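Local coordinates for SusD superfamily protein (Bacteroides thetaiotaomicron, PDB 3MCX), which is of unknown function but probably helps capture glycans at the outer membrane, as other SusD-family proteins do, and binds zinc, at residues F421-R433 and N446-A458. Sequence-based numbering, arbitrary orientation. Where two conformers were deposited one is given.
Sequences FYDYLRNGLAIER and NAQKIEATDLRIA
The guanidinium of Arg433 lies with one face over the CD1 methyl of Ile450, 3.7 Å from NE, while at its edge NH1 donates to Ala447 O (2.9 Å), in the plane of that carbonyl. The chain gets there by bending at chi2 (81°), which turns it back across the isoleucine; arginine suits a buried place like this because its flat group can rest on a methyl and still spend its N-H groups on carbonyls, NH1 also on that of Tyr72 and NE on that of Ala53. The Phe421 ring has Leu425 CD1 on one face and Ile431 CD1 at its edge, and Ile457 CG2 approaches CZ obliquely.

Leu425 and Ile457 lie antiparallel alongside each other, Leu425 CD2 meeting Ile457 CD1 at 3.6 Å in the conformer given, and the small Ala452 lets its CB settle on Gly428 CA. That glycine closes the helix in a Schellman motif, at a positive phi that favours glycine. Beyond it the chain forms a two-stranded antiparallel sheet: in the hydrogen-bonded pair Ile431 N donates to Ile450 O (2.9 Å) and Ile450 N to Ile431 O (2.8 Å), and Arg433 N continues the pattern to Gln448 O. Ile431 and Ile450 fill the buried face with apolar branches, as Leu425 does beside the helix, whereas Glu432 and Lys449 run side by side on the exposed one. There, in the Glu451 conformer given, Lys449 NZ forms a salt bridge with Glu451 OE2 (3.0 Å), and one water joins Gly428 O, Glu451 OE1 and Ala452 N; another spans Leu429 O and Ile450 O.

Strands 431-432 and 449-450 thus pair across a long connection containing helix 441-444, whose Leu442 packs on Arg433 and Ala447. Phe421 and Leu425 join helix 420-426 to Ala452 and the 3-10 turn; helix 403-414 touches Leu429.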
# COMPACT_ATOMS: atom_id res chain seq x y z
N PHE A 421 3.17 7.41 3.48
CA PHE A 421 2.23 8.36 4.11
C PHE A 421 1.88 7.98 5.55
O PHE A 421 1.88 8.80 6.45
CB PHE A 421 0.97 8.34 3.24
CG PHE A 421 -0.15 9.28 3.65
CD1 PHE A 421 0.07 10.56 4.09
CD2 PHE A 421 -1.48 8.87 3.47
CE1 PHE A 421 -0.98 11.40 4.36
CE2 PHE A 421 -2.51 9.71 3.76
CZ PHE A 421 -2.27 10.96 4.18
N TYR A 422 1.56 6.70 5.71
CA TYR A 422 1.10 6.18 7.02
C TYR A 422 2.20 6.23 8.07
O TYR A 422 1.92 6.38 9.26
CB TYR A 422 0.53 4.78 6.81
CG TYR A 422 -0.57 4.81 5.80
CD1 TYR A 422 -1.77 5.48 6.08
CD2 TYR A 422 -0.36 4.32 4.51
CE1 TYR A 422 -2.76 5.58 5.16
CE2 TYR A 422 -1.38 4.45 3.54
CZ TYR A 422 -2.55 5.09 3.88
OH TYR A 422 -3.57 5.24 2.94
N ASP A 423 3.47 6.15 7.63
CA ASP A 423 4.62 6.33 8.54
C ASP A 423 4.54 7.66 9.27
O ASP A 423 4.84 7.75 10.46
CB ASP A 423 5.96 6.28 7.79
CG ASP A 423 6.21 4.98 7.08
OD1 ASP A 423 5.38 4.04 7.09
OD2 ASP A 423 7.33 4.87 6.51
N TYR A 424 4.18 8.73 8.55
CA TYR A 424 4.05 10.02 9.17
C TYR A 424 2.82 10.02 10.07
O TYR A 424 2.89 10.45 11.23
CB TYR A 424 3.87 11.12 8.12
CG TYR A 424 5.10 11.42 7.31
CD1 TYR A 424 5.39 10.67 6.19
CD2 TYR A 424 5.96 12.46 7.65
CE1 TYR A 424 6.53 10.95 5.43
CE2 TYR A 424 7.07 12.74 6.90
CZ TYR A 424 7.33 11.99 5.77
OH TYR A 424 8.47 12.26 5.01
N LEU A 425 1.68 9.53 9.56
CA LEU A 425 0.42 9.64 10.29
C LEU A 425 0.50 8.95 11.65
O LEU A 425 0.13 9.53 12.68
CB LEU A 425 -0.72 9.08 9.47
CG LEU A 425 -1.01 9.76 8.12
CD1 LEU A 425 -2.20 9.10 7.41
CD2 LEU A 425 -1.18 11.29 8.28
N ARG A 426 0.96 7.69 11.66
CA ARG A 426 0.95 6.95 12.93
C ARG A 426 1.95 7.45 13.95
O ARG A 426 1.85 7.14 15.14
CB ARG A 426 1.16 5.45 12.72
CG ARG A 426 2.53 5.06 12.23
CD ARG A 426 2.70 3.54 12.20
NE ARG A 426 3.95 3.24 11.52
CZ ARG A 426 4.06 3.10 10.19
NH1 ARG A 426 3.02 3.17 9.38
NH2 ARG A 426 5.26 2.87 9.67
N ASN A 427 2.91 8.25 13.49
CA ASN A 427 3.87 8.88 14.35
C ASN A 427 3.59 10.34 14.68
O ASN A 427 4.38 11.01 15.35
CB ASN A 427 5.28 8.67 13.79
CG ASN A 427 5.72 7.23 13.94
OD1 ASN A 427 5.85 6.77 15.09
ND2 ASN A 427 5.87 6.50 12.85
N GLY A 428 2.42 10.84 14.26
CA GLY A 428 2.02 12.22 14.54
C GLY A 428 2.88 13.29 13.89
O GLY A 428 3.00 14.41 14.39
N LEU A 429 3.49 12.93 12.77
CA LEU A 429 4.49 13.79 12.14
C LEU A 429 3.88 14.59 11.02
O LEU A 429 3.11 14.05 10.22
CB LEU A 429 5.60 12.93 11.53
CG LEU A 429 6.38 12.12 12.56
CD1 LEU A 429 7.43 11.27 11.81
CD2 LEU A 429 7.06 12.98 13.65
N ALA A 430 4.23 15.86 10.95
CA ALA A 430 3.86 16.72 9.82
C ALA A 430 4.63 16.31 8.58
O ALA A 430 5.84 16.03 8.64
CB ALA A 430 4.13 18.19 10.12
N ILE A 431 3.93 16.40 7.46
CA ILE A 431 4.46 16.11 6.12
C ILE A 431 4.78 17.44 5.48
O ILE A 431 3.89 18.27 5.35
CB ILE A 431 3.41 15.39 5.31
CG1 ILE A 431 3.16 14.00 5.87
CG2 ILE A 431 3.87 15.32 3.84
CD1 ILE A 431 1.82 13.44 5.44
N GLU A 432 6.05 17.69 5.14
CA GLU A 432 6.45 18.96 4.52
C GLU A 432 7.04 18.67 3.14
O GLU A 432 7.98 17.88 3.00
CB GLU A 432 7.47 19.73 5.37
CG GLU A 432 6.91 20.32 6.68
CD GLU A 432 7.94 21.16 7.44
OE1 GLU A 432 8.93 20.59 7.97
OE2 GLU A 432 7.78 22.39 7.45
N ARG A 433 6.49 19.32 2.13
CA ARG A 433 6.98 19.24 0.76
C ARG A 433 7.93 20.42 0.56
O ARG A 433 7.49 21.52 0.24
CB ARG A 433 5.79 19.31 -0.19
CG ARG A 433 4.94 18.09 -0.28
CD ARG A 433 3.87 17.91 0.85
NE ARG A 433 3.07 16.78 0.45
CZ ARG A 433 2.05 16.82 -0.40
NH1 ARG A 433 1.45 17.95 -0.71
NH2 ARG A 433 1.60 15.69 -0.87
N ASN A 446 -2.76 25.11 -0.09
CA ASN A 446 -2.31 24.99 1.32
C ASN A 446 -1.87 23.58 1.66
O ASN A 446 -2.27 22.99 2.66
CB ASN A 446 -3.38 25.52 2.30
CG ASN A 446 -2.90 25.48 3.75
OD1 ASN A 446 -1.71 25.68 4.05
ND2 ASN A 446 -3.84 25.18 4.68
N ALA A 447 -1.02 23.02 0.82
CA ALA A 447 -0.58 21.66 1.00
C ALA A 447 0.94 21.54 0.94
O ALA A 447 1.48 20.48 0.63
CB ALA A 447 -1.27 20.70 -0.04
N GLN A 448 1.63 22.60 1.32
CA GLN A 448 3.08 22.50 1.52
C GLN A 448 3.40 21.77 2.84
O GLN A 448 4.44 21.13 2.98
CB GLN A 448 3.72 23.88 1.50
CG GLN A 448 3.65 24.55 0.13
CD GLN A 448 4.42 25.84 0.13
OE1 GLN A 448 3.94 26.86 0.65
NE2 GLN A 448 5.62 25.82 -0.42
N LYS A 449 2.52 21.92 3.82
CA LYS A 449 2.65 21.25 5.13
C LYS A 449 1.31 20.65 5.47
O LYS A 449 0.29 21.35 5.41
CB LYS A 449 3.08 22.22 6.25
CG LYS A 449 3.23 21.47 7.63
CD LYS A 449 3.50 22.34 8.82
CE LYS A 449 2.25 23.12 9.26
NZ LYS A 449 2.22 23.58 10.67
N ILE A 450 1.32 19.39 5.84
CA ILE A 450 0.08 18.69 6.30
C ILE A 450 0.37 18.07 7.67
O ILE A 450 1.16 17.15 7.76
CB ILE A 450 -0.42 17.63 5.32
CG1 ILE A 450 -0.54 18.21 3.90
CG2 ILE A 450 -1.77 17.07 5.74
CD1 ILE A 450 0.71 17.90 3.08
N GLU A 451 -0.31 18.57 8.69
CA GLU A 451 -0.27 17.93 10.01
C GLU A 451 -1.04 16.63 10.01
O GLU A 451 -1.97 16.45 9.22
CB GLU A 451 -0.83 18.85 11.09
CG GLU A 451 -0.11 20.18 11.20
CD GLU A 451 1.20 20.10 11.98
OE1 GLU A 451 1.73 18.97 12.22
OE2 GLU A 451 1.68 21.20 12.34
N ALA A 452 -0.66 15.71 10.92
CA ALA A 452 -1.32 14.40 11.02
C ALA A 452 -2.75 14.48 11.55
O ALA A 452 -3.51 13.52 11.42
CB ALA A 452 -0.48 13.44 11.90
N THR A 453 -3.13 15.65 12.02
CA THR A 453 -4.48 15.97 12.47
C THR A 453 -5.25 16.81 11.44
O THR A 453 -6.40 17.19 11.70
CB THR A 453 -4.43 16.73 13.77
OG1 THR A 453 -3.52 17.84 13.65
CG2 THR A 453 -3.96 15.78 14.93
N ASP A 454 -4.67 17.05 10.27
CA ASP A 454 -5.36 17.86 9.26
C ASP A 454 -6.63 17.12 8.78
O ASP A 454 -6.57 15.97 8.42
CB ASP A 454 -4.41 18.14 8.10
CG ASP A 454 -4.89 19.24 7.16
OD1 ASP A 454 -5.98 19.04 6.55
OD2 ASP A 454 -4.19 20.27 6.98
N LEU A 455 -7.76 17.84 8.79
CA LEU A 455 -9.04 17.24 8.38
C LEU A 455 -8.92 16.66 6.99
O LEU A 455 -9.64 15.69 6.70
CB LEU A 455 -10.20 18.22 8.46
CG LEU A 455 -10.47 18.88 9.80
CD1 LEU A 455 -11.60 19.87 9.68
CD2 LEU A 455 -10.73 17.79 10.81
N ARG A 456 -8.07 17.22 6.13
CA ARG A 456 -7.98 16.74 4.75
C ARG A 456 -7.31 15.37 4.58
O ARG A 456 -7.33 14.80 3.49
CB ARG A 456 -7.30 17.80 3.87
CG ARG A 456 -8.03 19.12 3.84
CD ARG A 456 -7.20 20.22 3.22
NE ARG A 456 -5.99 20.45 3.99
CZ ARG A 456 -4.98 21.19 3.57
NH1 ARG A 456 -5.04 21.78 2.37
NH2 ARG A 456 -3.91 21.37 4.36
N ILE A 457 -6.71 14.83 5.65
CA ILE A 457 -6.16 13.49 5.59
C ILE A 457 -7.23 12.47 5.27
O ILE A 457 -6.97 11.53 4.53
CB ILE A 457 -5.44 13.08 6.88
CG1 ILE A 457 -4.05 13.73 6.93
CG2 ILE A 457 -5.38 11.54 7.04
CD1 ILE A 457 -3.59 14.00 8.34
N ALA A 458 -8.43 12.62 5.86
CA ALA A 458 -9.56 11.75 5.56
C ALA A 458 -10.19 12.24 4.26
O ALA A 458 -10.72 13.35 4.20
CB ALA A 458 -10.56 11.75 6.71
O HOH W 1 1.43 16.40 12.88
O HOH W 2 0.81 14.13 8.53
O HOH W 3 6.24 23.46 4.74
O HOH W 4 6.55 23.25 -1.71